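Local coordinates for branched-chain amino acid transport system substrate-binding protein (Rhodopseudomonas palustris, PDB 4JB0) that binds lignin-derived aromatic acids such as ferulate, probably delivering them to an ABC transporter for uptake into the cell, at residues P78-S83 with P98-P103; I138-S143 with F169-T174. All coordinates share one frame; numbering follows the deposited sequence.

How the interactions relate
From the N terminus, the chain first runs through the sheet that contains strands 5-11, 69-72 and 93-95. Interaction 1 lies here: after strand 93-95 the loop 98-103 folds back against helix 76-89, closing a short helix-strand excursion. The chain then enters the second sheet, where interaction 2 joins the end of strand 134-140 to the end of strand 162-169, with helix 143-158 between them in sequence, a beta-alpha-beta unit. The two closures follow one another in series, neither nested nor crossed. The centres of the two interactions are about 18 Å apart, yet both reach ferulate: P98 of interaction 1 packs on its aromatic ring, whereas R171 of interaction 2 grips its carboxylate.

Interaction 1. Residues P78-S83 with P98-P103; sequences PTVAVS and PLPITP. With FER (3-(4-hydroxy-3-methoxyphenyl)-2-propenoic acid), chain B.
L99, in the loop after strand 93-95, packs against T79, V80 and S83 on one side of helix 76-89, in the alpha/beta fold of a periplasmic binding protein. The contact is apolar and buried, and no hydrogen bond joins the two segments. The leucine has an extended backbone, and its CG lies between the backbone N and the carbonyl carbon (chi1 83°), a rotation that carries its branches to the helix. L99 CD1 takes the far end of this surface, 3.7 Å from S83 CB, while T79 CG2 lies 4.0 Å from L99 CB, the two side chains crossing at about a right angle. V80 adds a second patch: its CG2 rests 3.8 Å from P100 CD, so that valine and proline extend the contact along the loop.

Polar groups bordering this packing find partners elsewhere. T79 OG1, anti to the carbonyl carbon and beside the backbone N, is hydrogen-bonded to S73 N and V75 O, whereas the hydroxyl of S83 pairs with S109. P98 O accepts a hydrogen bond from T76, a further tie between the loop and the first turn of the helix.

The loop also shapes the binding pocket. The ring of P98 lies over a face of the ferulate ring, with P98 CG 3.5 Å from FER C6 and P98 CD 3.6 Å from FER C1.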
loop_
_atom_site.group_PDB
_atom_site.type_symbol
_atom_site.label_atom_id
_atom_site.label_comp_id
_atom_site.label_asym_id
_atom_site.label_seq_id
_atom_site.Cartn_x
_atom_site.Cartn_y
_atom_site.Cartn_z
ATOM N N PRO A 78 -3.197 10.214 -7.266
ATOM C CA PRO A 78 -3.256 9.757 -8.648
ATOM C C PRO A 78 -3.937 8.403 -8.766
ATOM O O PRO A 78 -4.453 8.091 -9.837
ATOM C CB PRO A 78 -1.798 9.655 -9.082
ATOM C CG PRO A 78 -1.047 9.515 -7.789
ATOM C CD PRO A 78 -1.807 10.353 -6.791
ATOM N N THR A 79 -3.943 7.612 -7.695
ATOM C CA THR A 79 -4.599 6.301 -7.735
ATOM C C THR A 79 -6.115 6.451 -7.895
ATOM O O THR A 79 -6.750 5.748 -8.674
ATOM C CB THR A 79 -4.211 5.512 -6.476
ATOM O OG1 THR A 79 -2.799 5.297 -6.560
ATOM C CG2 THR A 79 -4.874 4.164 -6.408
ATOM N N VAL A 80 -6.678 7.363 -7.121
ATOM C CA VAL A 80 -8.083 7.755 -7.292
ATOM C C VAL A 80 -8.345 8.129 -8.768
ATOM O O VAL A 80 -9.333 7.683 -9.375
ATOM C CB VAL A 80 -8.378 8.988 -6.417
ATOM C CG1 VAL A 80 -9.709 9.662 -6.921
ATOM C CG2 VAL A 80 -8.447 8.554 -4.955
ATOM N N ALA A 81 -7.483 8.967 -9.335
ATOM C CA ALA A 81 -7.664 9.418 -10.724
ATOM C C ALA A 81 -7.668 8.208 -11.693
ATOM O O ALA A 81 -8.532 8.132 -12.628
ATOM C CB ALA A 81 -6.548 10.444 -11.156
ATOM N N VAL A 82 -6.744 7.269 -11.458
ATOM C CA VAL A 82 -6.664 6.089 -12.325
ATOM C C VAL A 82 -7.949 5.252 -12.162
ATOM O O VAL A 82 -8.550 4.755 -13.160
ATOM C CB VAL A 82 -5.400 5.216 -12.059
ATOM C CG1 VAL A 82 -5.487 3.932 -12.892
ATOM C CG2 VAL A 82 -4.164 5.947 -12.494
ATOM N N SER A 83 -8.413 5.129 -10.922
ATOM C CA SER A 83 -9.661 4.368 -10.714
ATOM C C SER A 83 -10.871 5.001 -11.476
ATOM O O SER A 83 -11.736 4.313 -12.019
ATOM C CB SER A 83 -9.952 4.308 -9.223
ATOM O OG SER A 83 -11.121 3.552 -8.989
ATOM N N PRO A 98 -3.230 2.753 -1.646
ATOM C CA PRO A 98 -4.567 2.698 -1.035
ATOM C C PRO A 98 -5.514 3.717 -1.688
ATOM O O PRO A 98 -5.067 4.725 -2.275
ATOM C CB PRO A 98 -4.331 3.100 0.430
ATOM C CG PRO A 98 -2.848 3.208 0.583
ATOM C CD PRO A 98 -2.262 3.422 -0.782
ATOM N N LEU A 99 -6.806 3.421 -1.671
ATOM C CA LEU A 99 -7.742 4.417 -2.143
ATOM C C LEU A 99 -9.127 4.201 -1.631
ATOM O O LEU A 99 -9.558 3.053 -1.489
ATOM C CB LEU A 99 -7.768 4.486 -3.646
ATOM C CG LEU A 99 -8.655 3.463 -4.324
ATOM C CD1 LEU A 99 -9.031 4.048 -5.696
ATOM C CD2 LEU A 99 -7.889 2.189 -4.328
ATOM N N PRO A 100 -9.833 5.306 -1.397
ATOM C CA PRO A 100 -11.254 5.270 -1.007
ATOM C C PRO A 100 -12.109 4.675 -2.118
ATOM O O PRO A 100 -12.219 5.247 -3.230
ATOM C CB PRO A 100 -11.630 6.743 -0.829
ATOM C CG PRO A 100 -10.324 7.546 -1.031
ATOM C CD PRO A 100 -9.376 6.656 -1.764
ATOM N N ILE A 101 -12.708 3.543 -1.792
ATOM C CA ILE A 101 -13.667 2.818 -2.613
ATOM C C ILE A 101 -15.046 3.415 -2.438
ATOM O O ILE A 101 -15.545 3.518 -1.323
ATOM C CB ILE A 101 -13.738 1.322 -2.207
ATOM C CG1 ILE A 101 -12.328 0.676 -2.284
ATOM C CG2 ILE A 101 -14.850 0.556 -3.037
ATOM C CD1 ILE A 101 -11.689 0.750 -3.585
ATOM N N THR A 102 -15.633 3.845 -3.540
ATOM C CA THR A 102 -16.956 4.442 -3.545
ATOM C C THR A 102 -17.692 3.606 -4.581
ATOM O O THR A 102 -17.044 2.837 -5.290
ATOM C CB THR A 102 -16.884 5.922 -3.979
ATOM O OG1 THR A 102 -16.200 5.986 -5.228
ATOM C CG2 THR A 102 -16.093 6.822 -2.971
ATOM N N PRO A 103 -19.048 3.714 -4.686
ATOM C CA PRO A 103 -19.704 2.967 -5.767
ATOM C C PRO A 103 -19.172 3.321 -7.171
ATOM O O PRO A 103 -19.164 2.482 -8.063
ATOM C CB PRO A 103 -21.200 3.365 -5.654
ATOM C CG PRO A 103 -21.342 3.904 -4.262
ATOM C CD PRO A 103 -19.997 4.496 -3.874
HETATM C C4 FER B . 1.217 1.523 0.715
HETATM C C5 FER B . 0.587 2.257 1.711
HETATM C C6 FER B . 0.521 3.637 1.563
HETATM C C3 FER B . 1.766 2.137 -0.397
HETATM C C2 FER B . 1.691 3.526 -0.543
HETATM C C1 FER B . 1.058 4.272 0.450
HETATM C C10 FER B . 2.968 2.070 -2.523
HETATM C C7 FER B . 1.024 5.737 0.200
HETATM C C8 FER B . -0.056 6.500 0.381
HETATM C C9 FER B . -0.016 7.939 0.008
HETATM O O1 FER B . 1.010 8.650 0.199
HETATM O O2 FER B . -1.028 8.378 -0.604
HETATM O O4 FER B . 1.282 0.189 0.830
HETATM O O3 FER B . 2.380 1.397 -1.382
#

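Interaction 2. Residues I138-S143 with F169-T174; sequences IGYSDS and FARPDT. With FER (3-(4-hydroxy-3-methoxyphenyl)-2-propenoic acid), chain B.
R171 crosses the ring of Y140 to meet D142 and ferulate at the C-terminal ends of two neighbouring parallel strands, 134-140 and 162-169, of the periplasmic binding protein's mixed sheet. Its guanidinium grips the ligand carboxylate with two short hydrogen bonds, R171 NH1 to FER O1 and R171 NH2 to FER O2, both 2.8 Å. In the second shell, D142 OD1 takes R171 NE at 2.7 Å in a nearly coplanar salt bridge, which should fix the rotation of the arginine. R171 CG sits over the Y140 ring face, 3.9 Å from its centroid, a CH-pi contact, and the chain bends at chi3 (-147°) to bring the guanidinium to the ligand. The Y140 hydroxyl is hydrogen-bonded to S196 OG, itself a ligand contact.

Further out, Y140 presents its edge to the F169 face in an offset edge-to-face pair, planes 65° apart, and I138 CG1 packs 3.6 Å from F169 CD1. In the underlying parallel bridge, F169 N donates to G139 O and S141 N in turn to F169 O, 2.7 Å away. Beyond it, D173 OD2 accepts A170 N from above its carboxylate plane at 3.1 Å, bracing the turn that carries R171.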
loop_
_atom_site.group_PDB
_atom_site.type_symbol
_atom_site.label_atom_id
_atom_site.label_comp_id
_atom_site.label_asym_id
_atom_site.label_seq_id
_atom_site.Cartn_x
_atom_site.Cartn_y
_atom_site.Cartn_z
ATOM N N ILE A 138 -1.130 13.845 13.031
ATOM C CA ILE A 138 -0.652 14.699 11.952
ATOM C C ILE A 138 -0.539 13.917 10.650
ATOM O O ILE A 138 0.118 12.861 10.598
ATOM C CB ILE A 138 0.700 15.343 12.315
ATOM C CG1 ILE A 138 1.155 16.308 11.208
ATOM C CG2 ILE A 138 1.743 14.278 12.688
ATOM C CD1 ILE A 138 2.485 17.069 11.537
ATOM N N GLY A 139 -1.180 14.420 9.603
ATOM C CA GLY A 139 -1.170 13.720 8.310
ATOM C C GLY A 139 -1.421 14.653 7.166
ATOM O O GLY A 139 -1.657 15.818 7.376
ATOM N N TYR A 140 -1.395 14.130 5.956
ATOM C CA TYR A 140 -1.588 14.931 4.783
ATOM C C TYR A 140 -2.985 15.553 4.724
ATOM O O TYR A 140 -3.996 14.917 5.110
ATOM C CB TYR A 140 -1.450 14.084 3.517
ATOM C CG TYR A 140 -0.146 13.352 3.278
ATOM C CD1 TYR A 140 1.080 13.941 3.573
ATOM C CD2 TYR A 140 -0.154 12.119 2.595
ATOM C CE1 TYR A 140 2.280 13.287 3.276
ATOM C CE2 TYR A 140 1.046 11.464 2.274
ATOM C CZ TYR A 140 2.264 12.073 2.628
ATOM O OH TYR A 140 3.449 11.442 2.326
ATOM N N SER A 141 -3.026 16.795 4.232
ATOM C CA SER A 141 -4.296 17.460 3.862
ATOM C C SER A 141 -4.832 16.914 2.515
ATOM O O SER A 141 -5.005 17.642 1.521
ATOM C CB SER A 141 -4.068 18.972 3.771
ATOM O OG SER A 141 -2.896 19.234 2.993
ATOM N N ASP A 142 -5.025 15.611 2.447
ATOM C CA ASP A 142 -5.549 14.976 1.225
ATOM C C ASP A 142 -6.281 13.663 1.542
ATOM O O ASP A 142 -6.446 13.340 2.718
ATOM C CB ASP A 142 -4.490 14.861 0.086
ATOM C CG ASP A 142 -3.411 13.808 0.331
ATOM O OD1 ASP A 142 -2.284 13.976 -0.197
ATOM O OD2 ASP A 142 -3.648 12.818 1.032
ATOM N N SER A 143 -6.702 12.931 0.504
ATOM C CA SER A 143 -7.490 11.706 0.685
ATOM C C SER A 143 -6.794 10.590 1.531
ATOM O O SER A 143 -7.491 9.833 2.218
ATOM C CB SER A 143 -7.995 11.161 -0.661
ATOM O OG SER A 143 -6.918 11.013 -1.606
ATOM N N PHE A 169 -0.687 18.568 7.049
ATOM C CA PHE A 169 0.327 19.213 6.235
ATOM C C PHE A 169 0.148 18.751 4.821
ATOM O O PHE A 169 -0.471 17.707 4.588
ATOM C CB PHE A 169 1.788 18.996 6.770
ATOM C CG PHE A 169 2.311 17.563 6.713
ATOM C CD1 PHE A 169 1.892 16.590 7.655
ATOM C CD2 PHE A 169 3.304 17.207 5.784
ATOM C CE1 PHE A 169 2.401 15.260 7.615
ATOM C CE2 PHE A 169 3.802 15.890 5.735
ATOM C CZ PHE A 169 3.375 14.922 6.657
ATOM N N ALA A 170 0.675 19.548 3.874
ATOM C CA ALA A 170 0.681 19.223 2.453
ATOM C C ALA A 170 1.926 18.418 2.099
ATOM O O ALA A 170 3.013 18.644 2.671
ATOM C CB ALA A 170 0.656 20.540 1.604
ATOM N N ARG A 171 1.779 17.514 1.130
ATOM C CA ARG A 171 2.862 16.633 0.686
ATOM C C ARG A 171 4.244 17.259 0.451
ATOM O O ARG A 171 5.231 16.690 0.911
ATOM C CB ARG A 171 2.457 15.900 -0.614
ATOM C CG ARG A 171 1.917 14.532 -0.368
ATOM C CD ARG A 171 1.225 13.975 -1.645
ATOM N NE ARG A 171 0.102 13.108 -1.241
ATOM C CZ ARG A 171 0.184 11.820 -0.903
ATOM N NH1 ARG A 171 1.347 11.176 -0.951
ATOM N NH2 ARG A 171 -0.912 11.151 -0.555
ATOM N N PRO A 172 4.310 18.400 -0.279
ATOM C CA PRO A 172 5.621 19.018 -0.510
ATOM C C PRO A 172 6.211 19.850 0.656
ATOM O O PRO A 172 7.379 20.273 0.541
ATOM C CB PRO A 172 5.381 19.913 -1.719
ATOM C CG PRO A 172 3.959 20.148 -1.794
ATOM C CD PRO A 172 3.239 19.109 -1.024
ATOM N N ASP A 173 5.459 20.050 1.754
ATOM C CA ASP A 173 5.931 20.877 2.877
ATOM C C ASP A 173 7.248 20.345 3.381
ATOM O O ASP A 173 7.390 19.136 3.567
ATOM C CB ASP A 173 4.951 20.888 4.036
ATOM C CG ASP A 173 3.702 21.647 3.700
ATOM O OD1 ASP A 173 3.664 22.205 2.576
ATOM O OD2 ASP A 173 2.775 21.687 4.532
ATOM N N THR A 174 8.214 21.226 3.580
ATOM C CA THR A 174 9.489 20.782 4.085
ATOM C C THR A 174 9.630 21.146 5.558
ATOM O O THR A 174 10.626 20.818 6.184
ATOM C CB THR A 174 10.630 21.338 3.258
ATOM O OG1 THR A 174 10.462 22.750 3.155
ATOM C CG2 THR A 174 10.613 20.724 1.893
HETATM C C4 FER B . 1.217 1.523 0.715
HETATM C C5 FER B . 0.587 2.257 1.711
HETATM C C6 FER B . 0.521 3.637 1.563
HETATM C C3 FER B . 1.766 2.137 -0.397
HETATM C C2 FER B . 1.691 3.526 -0.543
HETATM C C1 FER B . 1.058 4.272 0.450
HETATM C C10 FER B . 2.968 2.070 -2.523
HETATM C C7 FER B . 1.024 5.737 0.200
HETATM C C8 FER B . -0.056 6.500 0.381
HETATM C C9 FER B . -0.016 7.939 0.008
HETATM O O1 FER B . 1.010 8.650 0.199
HETATM O O2 FER B . -1.028 8.378 -0.604
HETATM O O4 FER B . 1.282 0.189 0.830
HETATM O O3 FER B . 2.380 1.397 -1.382
#